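Local coordinates for protein dUTPase (Streptococcus mutans, PDB 3H6X) that probably hydrolyses dUTP to dUMP and diphosphate, as a homotrimeric jelly-roll enzyme of the dUTPase family, at residues T38-G43 with V111-G116; V77-V82 with Q102-T107. All coordinates share one frame; numbering follows the deposited sequence.

Contact 1 of 2, residues T38-G43 with V111-G116; sequences TEISAG and VVLEAG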
# COMPACT_ATOMS: atom_id res chain seq x y z
N THR B 38 -15.98 -14.36 -11.77
CA THR B 38 -15.96 -12.95 -12.15
C THR B 38 -15.04 -12.74 -13.34
O THR B 38 -13.86 -13.09 -13.31
CB THR B 38 -15.49 -12.07 -10.97
OG1 THR B 38 -16.39 -12.20 -9.86
CG2 THR B 38 -15.43 -10.61 -11.37
N GLU B 39 -15.60 -12.18 -14.41
CA GLU B 39 -14.82 -11.87 -15.61
C GLU B 39 -14.36 -10.41 -15.60
O GLU B 39 -15.11 -9.51 -15.23
CB GLU B 39 -15.67 -12.07 -16.86
CG GLU B 39 -15.81 -13.50 -17.32
CD GLU B 39 -16.65 -13.60 -18.58
OE1 GLU B 39 -17.79 -13.10 -18.56
OE2 GLU B 39 -16.16 -14.16 -19.58
N ILE B 40 -13.12 -10.19 -16.04
CA ILE B 40 -12.60 -8.84 -16.16
C ILE B 40 -12.07 -8.62 -17.57
O ILE B 40 -11.06 -9.23 -17.96
CB ILE B 40 -11.49 -8.54 -15.13
CG1 ILE B 40 -11.97 -8.95 -13.72
CG2 ILE B 40 -11.13 -7.08 -15.17
CD1 ILE B 40 -10.96 -8.69 -12.62
N SER B 41 -12.76 -7.78 -18.33
CA SER B 41 -12.37 -7.48 -19.70
C SER B 41 -10.99 -6.82 -19.79
O SER B 41 -10.50 -6.23 -18.84
CB SER B 41 -13.41 -6.58 -20.38
OG SER B 41 -14.68 -7.20 -20.35
N ALA B 42 -10.37 -6.92 -20.95
CA ALA B 42 -9.10 -6.25 -21.20
C ALA B 42 -9.14 -4.79 -20.80
O ALA B 42 -10.02 -4.04 -21.25
CB ALA B 42 -8.71 -6.39 -22.68
N GLY B 43 -8.20 -4.38 -19.95
CA GLY B 43 -8.11 -3.00 -19.51
C GLY B 43 -9.17 -2.50 -18.54
O GLY B 43 -9.13 -1.34 -18.12
N VAL B 111 -9.70 -11.80 -18.44
CA VAL B 111 -9.23 -12.69 -17.38
C VAL B 111 -10.44 -13.12 -16.56
O VAL B 111 -11.30 -12.30 -16.24
CB VAL B 111 -8.19 -12.00 -16.47
CG1 VAL B 111 -7.87 -12.88 -15.27
CG2 VAL B 111 -6.92 -11.67 -17.26
N VAL B 112 -10.51 -14.41 -16.25
CA VAL B 112 -11.59 -14.95 -15.44
C VAL B 112 -11.07 -15.40 -14.09
O VAL B 112 -10.12 -16.18 -14.02
CB VAL B 112 -12.26 -16.16 -16.10
CG1 VAL B 112 -13.32 -16.74 -15.20
CG2 VAL B 112 -12.87 -15.75 -17.43
N LEU B 113 -11.68 -14.87 -13.03
CA LEU B 113 -11.41 -15.33 -11.68
C LEU B 113 -12.50 -16.33 -11.31
O LEU B 113 -13.69 -15.99 -11.35
CB LEU B 113 -11.44 -14.15 -10.71
CG LEU B 113 -10.23 -13.21 -10.80
CD1 LEU B 113 -10.44 -11.94 -9.96
CD2 LEU B 113 -8.97 -13.93 -10.35
N GLU B 114 -12.11 -17.57 -11.01
CA GLU B 114 -13.06 -18.59 -10.57
C GLU B 114 -13.41 -18.42 -9.09
O GLU B 114 -12.60 -17.92 -8.30
CB GLU B 114 -12.47 -19.98 -10.78
CG GLU B 114 -12.00 -20.25 -12.21
CD GLU B 114 -13.15 -20.24 -13.22
OE1 GLU B 114 -14.33 -20.39 -12.82
OE2 GLU B 114 -12.87 -20.09 -14.43
N ALA B 115 -14.63 -18.81 -8.72
CA ALA B 115 -15.02 -18.83 -7.31
C ALA B 115 -14.00 -19.63 -6.52
O ALA B 115 -13.59 -20.72 -6.96
CB ALA B 115 -16.40 -19.46 -7.15
N GLY B 116 -13.60 -19.10 -5.38
CA GLY B 116 -12.66 -19.78 -4.50
C GLY B 116 -11.19 -19.41 -4.69
O GLY B 116 -10.36 -19.73 -3.84

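Contact 2 of 2, residues V77-V82 with Q102-T107; sequences VLINSV and QMKNMT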
# COMPACT_ATOMS: atom_id res chain seq x y z
N VAL B 77 -4.06 -6.24 -11.10
CA VAL B 77 -3.58 -5.45 -9.96
C VAL B 77 -4.75 -4.87 -9.16
O VAL B 77 -5.81 -4.60 -9.71
CB VAL B 77 -2.66 -4.28 -10.39
CG1 VAL B 77 -1.36 -4.81 -11.02
CG2 VAL B 77 -3.38 -3.32 -11.32
N LEU B 78 -4.52 -4.69 -7.86
CA LEU B 78 -5.47 -3.97 -7.01
C LEU B 78 -5.30 -2.48 -7.33
O LEU B 78 -4.28 -1.88 -6.96
CB LEU B 78 -5.13 -4.27 -5.54
CG LEU B 78 -6.10 -3.69 -4.50
CD1 LEU B 78 -7.48 -4.29 -4.65
CD2 LEU B 78 -5.59 -3.96 -3.11
N ILE B 79 -6.27 -1.91 -8.04
CA ILE B 79 -6.05 -0.64 -8.73
C ILE B 79 -5.94 0.55 -7.79
O ILE B 79 -5.29 1.54 -8.13
CB ILE B 79 -7.08 -0.41 -9.86
CG1 ILE B 79 -6.60 0.67 -10.85
CG2 ILE B 79 -8.46 -0.09 -9.25
CD1 ILE B 79 -5.25 0.39 -11.51
N ASN B 80 -6.57 0.47 -6.61
CA ASN B 80 -6.41 1.49 -5.58
C ASN B 80 -5.27 1.18 -4.58
O ASN B 80 -5.14 1.86 -3.55
CB ASN B 80 -7.74 1.79 -4.85
CG ASN B 80 -8.34 0.57 -4.13
OD1 ASN B 80 -8.92 0.70 -3.04
ND2 ASN B 80 -8.23 -0.59 -4.73
N SER B 81 -4.47 0.17 -4.92
CA SER B 81 -3.22 -0.20 -4.24
C SER B 81 -3.38 -0.90 -2.90
O SER B 81 -2.77 -1.95 -2.67
CB SER B 81 -2.28 1.00 -4.09
OG SER B 81 -1.93 1.51 -5.37
N VAL B 82 -4.18 -0.29 -2.03
CA VAL B 82 -4.48 -0.83 -0.72
C VAL B 82 -5.93 -0.54 -0.42
O VAL B 82 -6.38 0.61 -0.52
CB VAL B 82 -3.66 -0.15 0.38
CG1 VAL B 82 -4.01 -0.75 1.74
CG2 VAL B 82 -2.16 -0.30 0.11
N GLN B 102 -11.05 -4.13 -5.82
CA GLN B 102 -11.12 -3.40 -7.08
C GLN B 102 -9.93 -3.76 -7.97
O GLN B 102 -8.83 -3.24 -7.79
CB GLN B 102 -11.13 -1.90 -6.78
CG GLN B 102 -11.62 -1.02 -7.93
CD GLN B 102 -11.57 0.46 -7.59
OE1 GLN B 102 -11.75 0.86 -6.44
NE2 GLN B 102 -11.29 1.29 -8.60
N MSE B 103 -10.15 -4.68 -8.92
CA MSE B 103 -9.05 -5.26 -9.69
C MSE B 103 -9.07 -4.74 -11.12
O MSE B 103 -10.15 -4.63 -11.73
CB MSE B 103 -9.17 -6.78 -9.72
CG MSE B 103 -9.33 -7.43 -8.36
SE MSE B 103 -7.76 -7.12 -7.24
CE MSE B 103 -6.41 -7.95 -8.38
N LYS B 104 -7.90 -4.40 -11.65
CA LYS B 104 -7.76 -3.99 -13.04
C LYS B 104 -7.02 -5.05 -13.84
O LYS B 104 -6.01 -5.58 -13.39
CB LYS B 104 -7.02 -2.65 -13.16
CG LYS B 104 -6.87 -2.22 -14.63
CD LYS B 104 -6.36 -0.80 -14.76
CE LYS B 104 -6.06 -0.48 -16.23
NZ LYS B 104 -5.67 0.95 -16.39
N ASN B 105 -7.53 -5.35 -15.03
CA ASN B 105 -6.86 -6.28 -15.94
C ASN B 105 -5.93 -5.47 -16.85
O ASN B 105 -6.39 -4.72 -17.71
CB ASN B 105 -7.93 -7.00 -16.75
CG ASN B 105 -7.35 -7.96 -17.79
OD1 ASN B 105 -6.13 -8.08 -17.95
ND2 ASN B 105 -8.23 -8.66 -18.49
N MSE B 106 -4.62 -5.64 -16.63
CA MSE B 106 -3.60 -4.93 -17.40
C MSE B 106 -3.34 -5.52 -18.78
O MSE B 106 -2.64 -4.90 -19.58
CB MSE B 106 -2.28 -4.93 -16.65
CG MSE B 106 -2.33 -4.29 -15.30
SE MSE B 106 -0.52 -4.33 -14.50
CE MSE B 106 -0.24 -6.24 -14.38
N THR B 107 -3.88 -6.70 -19.04
CA THR B 107 -3.60 -7.42 -20.29
C THR B 107 -4.60 -7.11 -21.40
O THR B 107 -5.56 -6.38 -21.20
CB THR B 107 -3.57 -8.94 -20.08
OG1 THR B 107 -4.91 -9.45 -20.02
CG2 THR B 107 -2.84 -9.30 -18.79
O HOH W 1 -10.23 -2.39 -3.72

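Contact 1 of 2, residues T38-G43 with V111-G116
With CG anti to its carbonyl carbon (chi1 -80°), Glu39 runs alongside Val112; the two chains point the same way, and Glu39 CG meets Val112 CG2 at 3.7 Å. They form the non-hydrogen-bonded pair of a short two-stranded antiparallel piece of the jelly roll, strand 38-40 against strand 111-113. Glutamate suits this exposed place, since its CG methylene lies against the valine methyl while the carboxylate is carried further out. On the other face lie Thr38, Ile40, Val111 and Leu113. Ile40 CG1 also stands anti to the carbonyl carbon and extends CD1 diagonally to Leu113 CD1, 4.2 Å away, a loose apolar touch between two buried side chains that also pack on Val46 and Val48 of strand 45-49.

Two hydrogen-bonded pairs flank the central one. Thr38 N gives to Leu113 O at 2.8 Å, and Leu113 N returns a bond to Thr38 O; Ile40 N reaches Val111 O at 2.8 Å, and Val111 N reaches Ile40 O at 2.9 Å. Thr38 hydrogen-bonds its hydroxyl to Glu36 O, which pairs the one polar side-chain atom on its face; a branched CB suits the extended strand backbone. Four short, nearly straight backbone bonds thus fix the register, while the side chains make one largely apolar face, packed on strand 45-49 and its neighbours, and an outer face where Glu39 lies beside Val112.

Contact 2 of 2, residues V77-V82 with Q102-T107
Strand 76-78 is an outer strand, within this chain, of a three-stranded antiparallel sheet of the jelly roll, and here it pairs with the central strand, 100-105, before the chain leaves through a type I turn from Leu78 to Ser81. Val77 and Lys104 are the hydrogen-bonded pair: Lys104 N gives to Val77 O at 2.9 Å and Val77 N to Lys104 O at 3.1 Å. Ile79 N then bonds to Gln102 O at 2.9 Å, carrying the pairing into the turn.

Val77 and Lys104 share one face, and two loop residues lie beside them. Met106 crosses Val77 at about a right angle, its selenium 3.6 Å from Val77 CG1. Ile79 lays CD1 against the extended aliphatic chain of Lys104, 3.6 Å from CD, so the lysine serves as a hydrocarbon surface here. On the face of Leu78, Met103 is bent at both chi2 (-63°) and chi3 (-60°), which folds the chain back over the neighbouring strand: SE lies 3.8 Å from Leu78 CD1 and CE 3.6 Å from Val77 C. Both methionines are selenomethionine.

At the turn, one water accepts from Gln102 N, 2.8 Å from the water oxygen, and from Asn80 ND2. Backbone bonds thus pair the amides of Val77, Ile79 and Lys104 and Asp66 takes Leu78 N, leaving Val77, Ile79, Met106 and Lys104 to pack against neighbouring subunits.

In the fold
After strands 6-9 and 30-33 the chain lays down strand 38-40, the earlier half of contact 1, then strands 45-49, 52-55 and 60-66 and helix 69-74. Contact 2 begins at 77-82 and closes a loop of 19 residues when 102-107 returns. Only then does 111-116 come back to 38-43, closing the larger loop of contact 1 around contact 2. Asn105 joins the two: its ND2 bonds to Ile40 O, while its OD1 accepts from Thr107 N in an Asx turn that leads towards strand 111-113. Contact 1 joins two strands into a pair that packs on strands 45-49 and 100-105, while contact 2 joins two strands of the three-stranded sheet beside the subunit interface.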